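Local atomic coordinates of glucose-6-phosphate isomerase (Plasmodium falciparum, PDB entry 3QKI), a protein that probably catalyses the reversible isomerisation of glucose 6-phosphate to fructose 6-phosphate, the second step of glycolysis. Residues N52-L57 against S69-E75; I441-L445 against R511-L515; A478-G482 against N508-P512; K483-K489 against L502-F507. One frame throughout, in Å; residues are numbered along the deposited sequence.

How the contacts relate
Contacts 2, 3 and 4 follow one excursion of the chain between strands 443-448 and 513-518. Contact 2 pairs the two strands. Contact 3, centred about 10 Å from contact 2 and sharing Arg511 and Pro512 with it, fastens the end of helix 464-481. Contact 4 is nested inside the loop that contact 3 closes, its centre about 13 Å from that of contact 3, and lies at the start of helix 485-495. Contact 1 comes earlier in the sequence but joins the same mixed sheet, because strand 64-70 neighbours strand 513-518; its centre is about 14 Å from that of contact 2. All four touch the second subunit, so this part of the domain, with its outlying loops, borders that subunit.

Contact 1: N52-L57 against S69-E75; sequences NRSESL and SRQRYSE
Arg53 of helix 51-57 reaches into the turn by which the chain leaves strand 64-70, where backbone carbonyls line the edge of its guanidinium; the helix is thereby tied to the far end of the hairpin that follows it. The side chain gets there extended, with CG anti to the backbone N (chi1 -176°). Two carbonyls are each gripped by two nitrogens. Ser69 O is met end-on, by NH1 of Arg53 at 2.8 Å and by NH2 of Arg53 at 2.9 Å. The first bond uses a lone pair, whereas the NH2 donor stands 39° above that carbonyl plane. Tyr73 O is met side-on, 3.1 Å from Arg53 NE and 2.8 Å from Arg53 NH2. All four bonds run essentially in the guanidinium plane.

Leu57 CD1 covers one face of this group, 3.4 Å above the plane of the Arg53 guanidinium and over its centre. The same methyl meets the edge of the Tyr73 ring, with CE2 of Tyr73 3.8 Å from Leu57 CD1.

On another side of the helix, the Glu75 carboxylate spans Asn52, Arg53 and Ser56, its OE1 lying against CA and CB of Arg53. Its OE2 is 2.9 Å from Ser56 OG, a hydroxyl that could instead donate to Asn52 O. A water donates to Glu75 OE1 and is weakly linked to Asn52 ND2.

Arg53 NE stays 5.8 Å from Glu75 OE1, so the carboxylate makes no direct salt bridge, though it may help balance a buried charge solvated mainly by carbonyl oxygens, whose in-plane bonds fix the guanidinium's rotation.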
loop_
_atom_site.group_PDB
_atom_site.type_symbol
_atom_site.label_atom_id
_atom_site.label_comp_id
_atom_site.label_asym_id
_atom_site.label_seq_id
_atom_site.Cartn_x
_atom_site.Cartn_y
_atom_site.Cartn_z
ATOM N N ASN A 52 8.607 17.314 32.124
ATOM C CA ASN A 52 8.986 16.102 32.823
ATOM C C ASN A 52 8.416 14.865 32.145
ATOM O O ASN A 52 9.134 13.882 31.956
ATOM C CB ASN A 52 8.590 16.128 34.288
ATOM C CG ASN A 52 9.319 15.019 34.947
ATOM O OD1 ASN A 52 10.554 14.929 34.836
ATOM N ND2 ASN A 52 8.569 14.029 35.424
ATOM N N ARG A 53 7.136 14.930 31.760
ATOM C CA ARG A 53 6.474 13.824 31.062
ATOM C C ARG A 53 7.171 13.569 29.716
ATOM O O ARG A 53 7.475 12.413 29.396
ATOM C CB ARG A 53 4.982 14.114 30.892
ATOM C CG ARG A 53 4.228 12.962 30.265
ATOM C CD ARG A 53 2.821 13.342 29.960
ATOM N NE ARG A 53 2.140 12.347 29.110
ATOM C CZ ARG A 53 2.128 12.361 27.780
ATOM N NH1 ARG A 53 2.817 13.273 27.115
ATOM N NH2 ARG A 53 1.455 11.436 27.105
ATOM N N SER A 54 7.479 14.651 28.971
ATOM C CA SER A 54 8.148 14.571 27.666
ATOM C C SER A 54 9.503 13.901 27.801
ATOM O O SER A 54 9.810 12.994 27.024
ATOM C CB SER A 54 8.284 15.947 27.016
ATOM O OG SER A 54 6.990 16.414 26.667
ATOM N N GLU A 55 10.276 14.284 28.838
ATOM C CA GLU A 55 11.585 13.690 29.104
ATOM C C GLU A 55 11.487 12.209 29.451
ATOM O O GLU A 55 12.361 11.441 29.067
ATOM C CB GLU A 55 12.325 14.484 30.187
ATOM C CG GLU A 55 12.915 15.780 29.663
ATOM C CD GLU A 55 13.667 16.619 30.684
ATOM O OE1 GLU A 55 14.465 17.482 30.251
ATOM O OE2 GLU A 55 13.459 16.432 31.905
ATOM N N SER A 56 10.406 11.804 30.135
ATOM C CA SER A 56 10.159 10.409 30.494
ATOM C C SER A 56 9.698 9.574 29.293
ATOM O O SER A 56 10.001 8.387 29.252
ATOM C CB SER A 56 9.084 10.313 31.575
ATOM O OG SER A 56 9.558 10.825 32.807
ATOM N N LEU A 57 8.941 10.168 28.361
ATOM C CA LEU A 57 8.347 9.440 27.217
ATOM C C LEU A 57 9.145 9.490 25.933
ATOM O O LEU A 57 8.720 8.949 24.905
ATOM C CB LEU A 57 6.869 9.841 26.982
ATOM C CG LEU A 57 5.894 9.700 28.169
ATOM C CD1 LEU A 57 4.461 9.744 27.709
ATOM C CD2 LEU A 57 6.116 8.435 28.926
ATOM N N SER A 69 5.353 10.595 23.573
ATOM C CA SER A 69 4.612 11.622 24.311
ATOM C C SER A 69 3.238 11.984 23.759
ATOM O O SER A 69 2.394 12.475 24.517
ATOM C CB SER A 69 5.464 12.873 24.533
ATOM O OG SER A 69 5.752 13.484 23.291
ATOM N N ARG A 70 2.991 11.747 22.459
ATOM C CA ARG A 70 1.686 12.040 21.889
ATOM C C ARG A 70 0.791 10.814 21.951
ATOM O O ARG A 70 0.041 10.549 21.026
ATOM C CB ARG A 70 1.783 12.638 20.471
ATOM C CG ARG A 70 2.540 13.950 20.434
ATOM C CD ARG A 70 2.991 14.258 19.030
ATOM N NE ARG A 70 3.977 15.318 19.021
ATOM C CZ ARG A 70 5.256 15.171 19.350
ATOM N NH1 ARG A 70 5.723 13.981 19.720
ATOM N NH2 ARG A 70 6.067 16.217 19.350
ATOM N N GLN A 71 0.881 10.065 23.049
ATOM C CA GLN A 71 0.027 8.916 23.343
ATOM C C GLN A 71 -0.823 9.295 24.544
ATOM O O GLN A 71 -0.372 10.033 25.427
ATOM C CB GLN A 71 0.843 7.621 23.596
ATOM C CG GLN A 71 1.638 7.155 22.375
ATOM C CD GLN A 71 0.785 6.667 21.225
ATOM O OE1 GLN A 71 -0.367 6.250 21.381
ATOM N NE2 GLN A 71 1.347 6.674 20.052
ATOM N N ARG A 72 -2.047 8.803 24.577
ATOM C CA ARG A 72 -3.035 9.156 25.599
ATOM C C ARG A 72 -2.862 8.483 26.967
ATOM O O ARG A 72 -3.750 7.798 27.469
ATOM C CB ARG A 72 -4.469 9.049 25.034
ATOM C CG ARG A 72 -4.673 9.866 23.760
ATOM C CD ARG A 72 -6.135 10.022 23.425
ATOM N NE ARG A 72 -6.777 10.952 24.357
ATOM C CZ ARG A 72 -8.083 11.191 24.418
ATOM N NH1 ARG A 72 -8.917 10.565 23.607
ATOM N NH2 ARG A 72 -8.562 12.067 25.294
ATOM N N TYR A 73 -1.712 8.712 27.577
ATOM C CA TYR A 73 -1.409 8.217 28.908
ATOM C C TYR A 73 -0.509 9.142 29.681
ATOM O O TYR A 73 0.375 9.787 29.111
ATOM C CB TYR A 73 -0.840 6.759 28.925
ATOM C CG TYR A 73 0.207 6.385 27.883
ATOM C CD1 TYR A 73 0.039 5.260 27.073
ATOM C CD2 TYR A 73 1.430 7.051 27.821
ATOM C CE1 TYR A 73 1.008 4.881 26.151
ATOM C CE2 TYR A 73 2.401 6.692 26.893
ATOM C CZ TYR A 73 2.192 5.592 26.075
ATOM O OH TYR A 73 3.141 5.214 25.170
ATOM N N SER A 74 -0.707 9.157 30.994
ATOM C CA SER A 74 0.165 9.852 31.930
ATOM C C SER A 74 1.333 8.873 32.190
ATOM O O SER A 74 1.259 7.701 31.781
ATOM C CB SER A 74 -0.583 10.109 33.231
ATOM O OG SER A 74 -0.856 8.887 33.901
ATOM N N GLU A 75 2.386 9.313 32.896
ATOM C CA GLU A 75 3.480 8.410 33.258
ATOM C C GLU A 75 2.952 7.281 34.163
ATOM O O GLU A 75 3.432 6.148 34.083
ATOM C CB GLU A 75 4.609 9.151 33.969
ATOM C CG GLU A 75 5.315 10.150 33.095
ATOM C CD GLU A 75 5.931 11.297 33.871
ATOM O OE1 GLU A 75 5.252 12.336 34.059
ATOM O OE2 GLU A 75 7.092 11.138 34.314
HETATM O O HOH W 1 5.368 15.030 34.924
#

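Contact 2: I441-L445 against R511-L515; sequences IPVEL and RPSTL
Pro512 lies side by side with Pro442, the two rings pointing the same way and their CG atoms 4.1 Å apart. Its carbonyl begins the strand ladder: Val443 N donates to Pro512 O at 3.2 Å, the donor tilted from the carbonyl plane. A water sits within hydrogen-bonding range of both Pro512 O and Ile441 O, just before the pairing becomes regular.

Ser513 pairs with Val443. Its CA makes a CH...O contact of 3.3 Å with Val443 O, and its CB is pressed against CG2 of Val443 at 3.5 Å, tighter than usual for two carbons. That methyl is placed there because it sits between the backbone N and the carbonyl carbon of Val443.

The strands are parallel: the axes of 443-445 and 513-515 approach to 4.7 Å, with 15° between their directions. Helix 464-481 falls between them in sequence and packs, through Phe472 and Ala476, on the sheet face bearing Leu445, Ser513 and Leu515. This is a beta-alpha-beta crossover, consistent with the SIS-type domains of this isomerase family.

Thr514 bonds in both directions: its N donates to Val443 O at 3.0 Å, and its O accepts from Leu445 N at 2.9 Å, with a C=O...N angle of 171°. Its side chain shares a face with that of Glu444, whose carboxylate is held by Tyr533 and Arg536.

Leu515 returns to the face of Ser513 and Val443. Its CD2 touches CD1 of Leu445 at 3.5 Å, the two side chains running alongside one another against Phe472.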
loop_
_atom_site.group_PDB
_atom_site.type_symbol
_atom_site.label_atom_id
_atom_site.label_comp_id
_atom_site.label_asym_id
_atom_site.label_seq_id
_atom_site.Cartn_x
_atom_site.Cartn_y
_atom_site.Cartn_z
ATOM N N ILE A 441 -6.983 7.180 13.870
ATOM C CA ILE A 441 -5.998 6.188 13.428
ATOM C C ILE A 441 -4.619 6.494 14.038
ATOM O O ILE A 441 -3.950 7.419 13.569
ATOM C CB ILE A 441 -5.935 6.070 11.870
ATOM C CG1 ILE A 441 -7.286 5.528 11.323
ATOM C CG2 ILE A 441 -4.773 5.137 11.433
ATOM C CD1 ILE A 441 -7.674 6.143 10.306
ATOM N N PRO A 442 -4.163 5.706 15.052
ATOM C CA PRO A 442 -2.820 5.936 15.624
ATOM C C PRO A 442 -1.760 5.820 14.530
ATOM O O PRO A 442 -1.823 4.915 13.702
ATOM C CB PRO A 442 -2.681 4.798 16.648
ATOM C CG PRO A 442 -4.103 4.498 17.031
ATOM C CD PRO A 442 -4.849 4.596 15.741
ATOM N N VAL A 443 -0.825 6.753 14.496
ATOM C CA VAL A 443 0.207 6.778 13.466
ATOM C C VAL A 443 1.593 6.513 14.064
ATOM O O VAL A 443 1.854 6.838 15.228
ATOM C CB VAL A 443 0.186 8.070 12.589
ATOM C CG1 VAL A 443 -1.157 8.293 11.909
ATOM C CG2 VAL A 443 0.601 9.324 13.363
ATOM N N GLU A 444 2.477 5.945 13.240
ATOM C CA GLU A 444 3.868 5.715 13.603
ATOM C C GLU A 444 4.672 6.403 12.492
ATOM O O GLU A 444 4.617 5.983 11.334
ATOM C CB GLU A 444 4.167 4.212 13.730
ATOM C CG GLU A 444 3.472 3.598 14.932
ATOM C CD GLU A 444 3.554 2.093 15.135
ATOM O OE1 GLU A 444 4.510 1.464 14.629
ATOM O OE2 GLU A 444 2.682 1.551 15.853
ATOM N N LEU A 445 5.288 7.541 12.839
ATOM C CA LEU A 445 6.078 8.383 11.935
ATOM C C LEU A 445 7.550 8.076 12.122
ATOM O O LEU A 445 8.025 7.972 13.267
ATOM C CB LEU A 445 5.808 9.880 12.157
ATOM C CG LEU A 445 4.327 10.370 12.207
ATOM C CD1 LEU A 445 4.257 11.871 12.319
ATOM C CD2 LEU A 445 3.572 9.985 10.987
ATOM N N ARG A 511 -5.373 12.825 18.724
ATOM C CA ARG A 511 -5.099 11.762 17.770
ATOM C C ARG A 511 -3.654 11.355 18.005
ATOM O O ARG A 511 -2.755 12.190 17.922
ATOM C CB ARG A 511 -5.431 12.205 16.336
ATOM C CG ARG A 511 -6.959 12.206 16.156
ATOM C CD ARG A 511 -7.463 13.083 15.049
ATOM N NE ARG A 511 -8.931 13.134 15.088
ATOM C CZ ARG A 511 -9.734 12.397 14.336
ATOM N NH1 ARG A 511 -11.048 12.480 14.481
ATOM N NH2 ARG A 511 -9.229 11.549 13.445
ATOM N N PRO A 512 -3.431 10.107 18.452
ATOM C CA PRO A 512 -2.089 9.738 18.899
ATOM C C PRO A 512 -1.062 9.457 17.815
ATOM O O PRO A 512 -1.410 9.042 16.710
ATOM C CB PRO A 512 -2.340 8.513 19.801
ATOM C CG PRO A 512 -3.555 7.895 19.255
ATOM C CD PRO A 512 -4.400 9.007 18.665
ATOM N N SER A 513 0.209 9.628 18.176
ATOM C CA SER A 513 1.349 9.356 17.307
ATOM C C SER A 513 2.611 8.950 18.063
ATOM O O SER A 513 2.865 9.408 19.187
ATOM C CB SER A 513 1.669 10.552 16.406
ATOM O OG SER A 513 2.183 11.635 17.146
ATOM N N THR A 514 3.426 8.133 17.399
ATOM C CA THR A 514 4.745 7.773 17.867
ATOM C C THR A 514 5.707 8.335 16.839
ATOM O O THR A 514 5.472 8.184 15.636
ATOM C CB THR A 514 4.897 6.256 17.998
ATOM O OG1 THR A 514 3.951 5.788 18.957
ATOM C CG2 THR A 514 6.308 5.863 18.415
ATOM N N LEU A 515 6.763 9.002 17.294
ATOM C CA LEU A 515 7.811 9.516 16.416
ATOM C C LEU A 515 9.086 8.714 16.610
ATOM O O LEU A 515 9.539 8.524 17.739
ATOM C CB LEU A 515 8.104 11.007 16.651
ATOM C CG LEU A 515 7.000 12.021 16.379
ATOM C CD1 LEU A 515 7.484 13.418 16.723
ATOM C CD2 LEU A 515 6.642 12.061 14.930
HETATM O O HOH W 2 -3.593 9.720 15.003
#

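Contact 3: A478-G482 against N508-P512; sequences ALAIG and NGNRP
Leu479 and Ala480 belong to the last turn of helix 464-481, the connecting helix of a beta-alpha-beta crossover, and their carbonyls are taken up by the loop that leads back into strand 513-518. Two backbone hydrogen bonds make the join. Arg511 N donates to Leu479 O at 3.0 Å, and Asn510 N donates to Ala480 O at 2.8 Å. Neither donor uses a lone-pair direction: they stand 49° and 40° above the respective carbonyl planes, so the loop approaches the helix end from over its peptide groups. A CH...O contact adds to this, with Gly509 CA 3.3 Å from Leu479 O.

Close backbone packing depends on two glycines. Gly482, which leaves the helix with positive phi, and Gly509, also at positive phi, bring their CA atoms within 3.7 Å of each other, a spacing that leaves no room for side chains directed across the contact.

Apolar contact is made by Leu479 and Arg511, whose side chains cross at about a right angle. CG of Leu479 stands opposite its carbonyl carbon (chi1 -76°), which carries CD2 of Leu479 to CB of Arg511 at 3.8 Å; beyond this aliphatic portion the guanidinium binds the carbonyls of Ile435 and Gly438.

The side-chain amide of Asn510 accepts from Leu44 N through OD1 and donates to Asp43 OD1 through ND2. One water also bridges the segments, donating to Ala480 O at 2.9 Å and to Asn510 OD1 at 2.8 Å.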
loop_
_atom_site.group_PDB
_atom_site.type_symbol
_atom_site.label_atom_id
_atom_site.label_comp_id
_atom_site.label_asym_id
_atom_site.label_seq_id
_atom_site.Cartn_x
_atom_site.Cartn_y
_atom_site.Cartn_z
ATOM N N ALA A 478 -0.199 18.585 15.022
ATOM C CA ALA A 478 -1.558 18.884 14.557
ATOM C C ALA A 478 -2.540 17.770 15.025
ATOM O O ALA A 478 -3.648 18.064 15.485
ATOM C CB ALA A 478 -1.592 19.026 13.028
ATOM N N LEU A 479 -2.116 16.508 14.931
ATOM C CA LEU A 479 -2.932 15.370 15.362
ATOM C C LEU A 479 -3.183 15.423 16.868
ATOM O O LEU A 479 -4.313 15.235 17.303
ATOM C CB LEU A 479 -2.286 14.037 14.947
ATOM C CG LEU A 479 -2.428 13.676 13.440
ATOM C CD1 LEU A 479 -1.537 12.486 13.080
ATOM C CD2 LEU A 479 -3.875 13.399 13.071
ATOM N N ALA A 480 -2.144 15.737 17.646
ATOM C CA ALA A 480 -2.232 15.805 19.105
ATOM C C ALA A 480 -3.091 16.984 19.588
ATOM O O ALA A 480 -4.032 16.761 20.340
ATOM C CB ALA A 480 -0.835 15.868 19.717
ATOM N N ILE A 481 -2.801 18.211 19.117
ATOM C CA ILE A 481 -3.434 19.461 19.579
ATOM C C ILE A 481 -4.760 19.874 18.944
ATOM O O ILE A 481 -5.595 20.483 19.609
ATOM C CB ILE A 481 -2.387 20.633 19.681
ATOM C CG1 ILE A 481 -2.079 21.249 18.297
ATOM C CG2 ILE A 481 -1.088 20.169 20.411
ATOM C CD1 ILE A 481 -1.383 22.622 18.299
ATOM N N GLY A 482 -4.938 19.581 17.660
ATOM C CA GLY A 482 -6.149 19.964 16.959
ATOM C C GLY A 482 -6.327 21.476 16.900
ATOM O O GLY A 482 -5.356 22.232 17.008
ATOM N N ASN A 508 -10.622 18.064 16.252
ATOM C CA ASN A 508 -10.763 17.604 17.630
ATOM C C ASN A 508 -9.478 17.246 18.364
ATOM O O ASN A 508 -9.441 17.357 19.590
ATOM C CB ASN A 508 -11.853 16.540 17.772
ATOM C CG ASN A 508 -13.214 17.009 17.307
ATOM O OD1 ASN A 508 -13.638 18.142 17.544
ATOM N ND2 ASN A 508 -13.932 16.141 16.626
ATOM N N GLY A 509 -8.408 16.920 17.633
ATOM C CA GLY A 509 -7.132 16.605 18.266
ATOM C C GLY A 509 -7.202 15.316 19.069
ATOM O O GLY A 509 -8.118 14.507 18.861
ATOM N N ASN A 510 -6.249 15.118 19.999
ATOM C CA ASN A 510 -6.125 13.893 20.816
ATOM C C ASN A 510 -5.935 12.638 19.948
ATOM O O ASN A 510 -6.307 11.542 20.363
ATOM C CB ASN A 510 -7.314 13.731 21.774
ATOM C CG ASN A 510 -7.329 14.760 22.861
ATOM O OD1 ASN A 510 -6.289 15.203 23.340
ATOM N ND2 ASN A 510 -8.511 15.122 23.303
ATOM N N ARG A 511 -5.373 12.825 18.724
ATOM C CA ARG A 511 -5.099 11.762 17.770
ATOM C C ARG A 511 -3.654 11.355 18.005
ATOM O O ARG A 511 -2.755 12.190 17.922
ATOM C CB ARG A 511 -5.431 12.205 16.336
ATOM C CG ARG A 511 -6.959 12.206 16.156
ATOM C CD ARG A 511 -7.463 13.083 15.049
ATOM N NE ARG A 511 -8.931 13.134 15.088
ATOM C CZ ARG A 511 -9.734 12.397 14.336
ATOM N NH1 ARG A 511 -11.048 12.480 14.481
ATOM N NH2 ARG A 511 -9.229 11.549 13.445
ATOM N N PRO A 512 -3.431 10.107 18.452
ATOM C CA PRO A 512 -2.089 9.738 18.899
ATOM C C PRO A 512 -1.062 9.457 17.815
ATOM O O PRO A 512 -1.410 9.042 16.710
ATOM C CB PRO A 512 -2.340 8.513 19.801
ATOM C CG PRO A 512 -3.555 7.895 19.255
ATOM C CD PRO A 512 -4.400 9.007 18.665
HETATM O O HOH W 3 -5.214 17.744 22.746
#

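Contact 4: K483-K489 against L502-F507; sequences KTYEQVK and LTHKVF
Val488 pushes both methyls into the 502-507 segment and slides past Leu502 in the opposite direction. CG1 lies anti to the backbone N (chi1 166°) and CG2 beside it, which sends CG1 of Val488 to CB of Leu502 at 3.8 Å and CG2 of Val488 to Lys505 O at 3.4 Å. Tyr485 crosses Leu502 at about a right angle, with CE1 of Tyr485 3.8 Å from CB of Leu502. The CG2 methyl of Val506 fills in at the edge of that tyrosine ring and reaches Tyr485 CA at 3.6 Å.

At the end of both segments next to Gly482, Lys483 and Phe507 form a single antiparallel, hydrogen-bonded pair that closes the excursion made of helix 485-495 and the 3-10 turn of 502-505. Lys483 N donates to Phe507 O at 2.8 Å, on a lone pair, and Phe507 N returns a bond to Lys483 O at 3.0 Å. Helix 485-495 starts with a capping box: Gln487 N donates to Thr484 OG1 at 3.2 Å, while Thr484 N donates to Gln487 OE1 from above the amide plane.

The charged end of Lys483 turns away to a salt bridge with Glu491. Lys505 makes a cation-pi contact with Trp552 of the second subunit.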
loop_
_atom_site.group_PDB
_atom_site.type_symbol
_atom_site.label_atom_id
_atom_site.label_comp_id
_atom_site.label_asym_id
_atom_site.label_seq_id
_atom_site.Cartn_x
_atom_site.Cartn_y
_atom_site.Cartn_z
ATOM N N LYS A 483 -7.555 21.919 16.697
ATOM C CA LYS A 483 -7.913 23.325 16.596
ATOM C C LYS A 483 -9.388 23.440 16.985
ATOM O O LYS A 483 -10.259 22.938 16.280
ATOM C CB LYS A 483 -7.669 23.829 15.174
ATOM C CG LYS A 483 -8.065 25.295 14.989
ATOM C CD LYS A 483 -7.765 25.778 13.595
ATOM C CE LYS A 483 -6.606 26.722 13.618
ATOM N NZ LYS A 483 -6.987 28.053 14.155
ATOM N N THR A 484 -9.656 24.091 18.124
ATOM C CA THR A 484 -11.004 24.209 18.685
ATOM C C THR A 484 -11.925 25.098 17.875
ATOM O O THR A 484 -11.463 25.917 17.080
ATOM C CB THR A 484 -10.944 24.734 20.122
ATOM O OG1 THR A 484 -10.597 26.115 20.096
ATOM C CG2 THR A 484 -9.957 23.954 21.025
ATOM N N TYR A 485 -13.225 24.976 18.124
ATOM C CA TYR A 485 -14.230 25.826 17.487
ATOM C C TYR A 485 -13.926 27.296 17.742
ATOM O O TYR A 485 -14.065 28.105 16.826
ATOM C CB TYR A 485 -15.634 25.471 17.984
ATOM C CG TYR A 485 -16.714 26.288 17.322
ATOM C CD1 TYR A 485 -17.181 25.962 16.051
ATOM C CD2 TYR A 485 -17.253 27.411 17.952
ATOM C CE1 TYR A 485 -18.168 26.723 15.425
ATOM C CE2 TYR A 485 -18.239 28.189 17.329
ATOM C CZ TYR A 485 -18.710 27.824 16.076
ATOM O OH TYR A 485 -19.687 28.575 15.462
ATOM N N GLU A 486 -13.498 27.650 18.973
ATOM C CA GLU A 486 -13.167 29.052 19.259
ATOM C C GLU A 486 -11.945 29.570 18.496
ATOM O O GLU A 486 -11.932 30.753 18.137
ATOM C CB GLU A 486 -13.095 29.349 20.762
ATOM C CG GLU A 486 -14.472 29.422 21.436
ATOM C CD GLU A 486 -15.454 30.448 20.886
ATOM O OE1 GLU A 486 -15.041 31.597 20.617
ATOM O OE2 GLU A 486 -16.642 30.101 20.713
ATOM N N GLN A 487 -10.931 28.695 18.218
ATOM C CA GLN A 487 -9.744 29.095 17.432
ATOM C C GLN A 487 -10.170 29.321 15.966
ATOM O O GLN A 487 -9.703 30.266 15.326
ATOM C CB GLN A 487 -8.632 28.036 17.478
ATOM C CG GLN A 487 -7.958 27.878 18.822
ATOM C CD GLN A 487 -7.078 26.654 18.837
ATOM O OE1 GLN A 487 -7.498 25.563 19.224
ATOM N NE2 GLN A 487 -5.852 26.806 18.354
ATOM N N VAL A 488 -11.066 28.459 15.460
ATOM C CA VAL A 488 -11.656 28.540 14.116
ATOM C C VAL A 488 -12.459 29.864 14.001
ATOM O O VAL A 488 -12.308 30.591 13.019
ATOM C CB VAL A 488 -12.546 27.289 13.834
ATOM C CG1 VAL A 488 -13.437 27.487 12.603
ATOM C CG2 VAL A 488 -11.690 26.023 13.697
ATOM N N LYS A 489 -13.276 30.175 15.032
ATOM C CA LYS A 489 -14.104 31.378 15.093
ATOM C C LYS A 489 -13.226 32.645 15.111
ATOM O O LYS A 489 -13.559 33.625 14.429
ATOM C CB LYS A 489 -15.026 31.315 16.316
ATOM C CG LYS A 489 -16.151 32.323 16.304
ATOM C CD LYS A 489 -17.050 32.176 17.527
ATOM C CE LYS A 489 -18.095 33.271 17.548
ATOM N NZ LYS A 489 -18.840 33.322 18.831
ATOM N N LEU A 502 -18.459 26.889 10.097
ATOM C CA LEU A 502 -17.246 26.773 10.927
ATOM C C LEU A 502 -16.941 25.400 11.547
ATOM O O LEU A 502 -15.768 25.061 11.747
ATOM C CB LEU A 502 -17.146 27.913 11.957
ATOM C CG LEU A 502 -17.085 29.355 11.401
ATOM C CD1 LEU A 502 -16.867 30.345 12.530
ATOM C CD2 LEU A 502 -15.972 29.519 10.324
ATOM N N THR A 503 -17.978 24.608 11.815
ATOM C CA THR A 503 -17.878 23.253 12.378
ATOM C C THR A 503 -17.005 22.343 11.489
ATOM O O THR A 503 -16.243 21.537 12.009
ATOM C CB THR A 503 -19.280 22.659 12.581
ATOM O OG1 THR A 503 -20.063 22.857 11.403
ATOM C CG2 THR A 503 -19.986 23.232 13.789
ATOM N N HIS A 504 -17.095 22.520 10.148
ATOM C CA HIS A 504 -16.321 21.788 9.136
ATOM C C HIS A 504 -14.805 21.999 9.267
ATOM O O HIS A 504 -14.032 21.199 8.767
ATOM C CB HIS A 504 -16.801 22.212 7.732
ATOM C CG HIS A 504 -18.217 21.825 7.465
ATOM N ND1 HIS A 504 -18.537 20.592 6.934
ATOM C CD2 HIS A 504 -19.363 22.520 7.673
ATOM C CE1 HIS A 504 -19.863 20.571 6.850
ATOM N NE2 HIS A 504 -20.398 21.708 7.280
ATOM N N LYS A 505 -14.387 23.070 9.945
ATOM C CA LYS A 505 -12.983 23.432 10.088
ATOM C C LYS A 505 -12.365 23.073 11.456
ATOM O O LYS A 505 -11.178 23.342 11.687
ATOM C CB LYS A 505 -12.813 24.922 9.788
ATOM C CG LYS A 505 -13.041 25.269 8.324
ATOM C CD LYS A 505 -12.601 26.707 8.090
ATOM C CE LYS A 505 -12.817 27.134 6.674
ATOM N NZ LYS A 505 -12.461 28.563 6.473
ATOM N N VAL A 506 -13.155 22.442 12.339
ATOM C CA VAL A 506 -12.694 22.051 13.677
ATOM C C VAL A 506 -11.840 20.787 13.588
ATOM O O VAL A 506 -12.173 19.868 12.842
ATOM C CB VAL A 506 -13.912 21.903 14.653
ATOM C CG1 VAL A 506 -13.539 21.208 15.973
ATOM C CG2 VAL A 506 -14.563 23.266 14.919
ATOM N N PHE A 507 -10.752 20.746 14.359
ATOM C CA PHE A 507 -9.886 19.572 14.474
ATOM C C PHE A 507 -9.933 19.163 15.933
ATOM O O PHE A 507 -9.384 19.865 16.765
ATOM C CB PHE A 507 -8.440 19.884 14.066
ATOM C CG PHE A 507 -8.231 20.139 12.601
ATOM C CD1 PHE A 507 -7.583 19.202 11.804
ATOM C CD2 PHE A 507 -8.639 21.345 12.018
ATOM C CE1 PHE A 507 -7.360 19.457 10.450
ATOM C CE2 PHE A 507 -8.444 21.581 10.656
ATOM C CZ PHE A 507 -7.787 20.649 9.882
#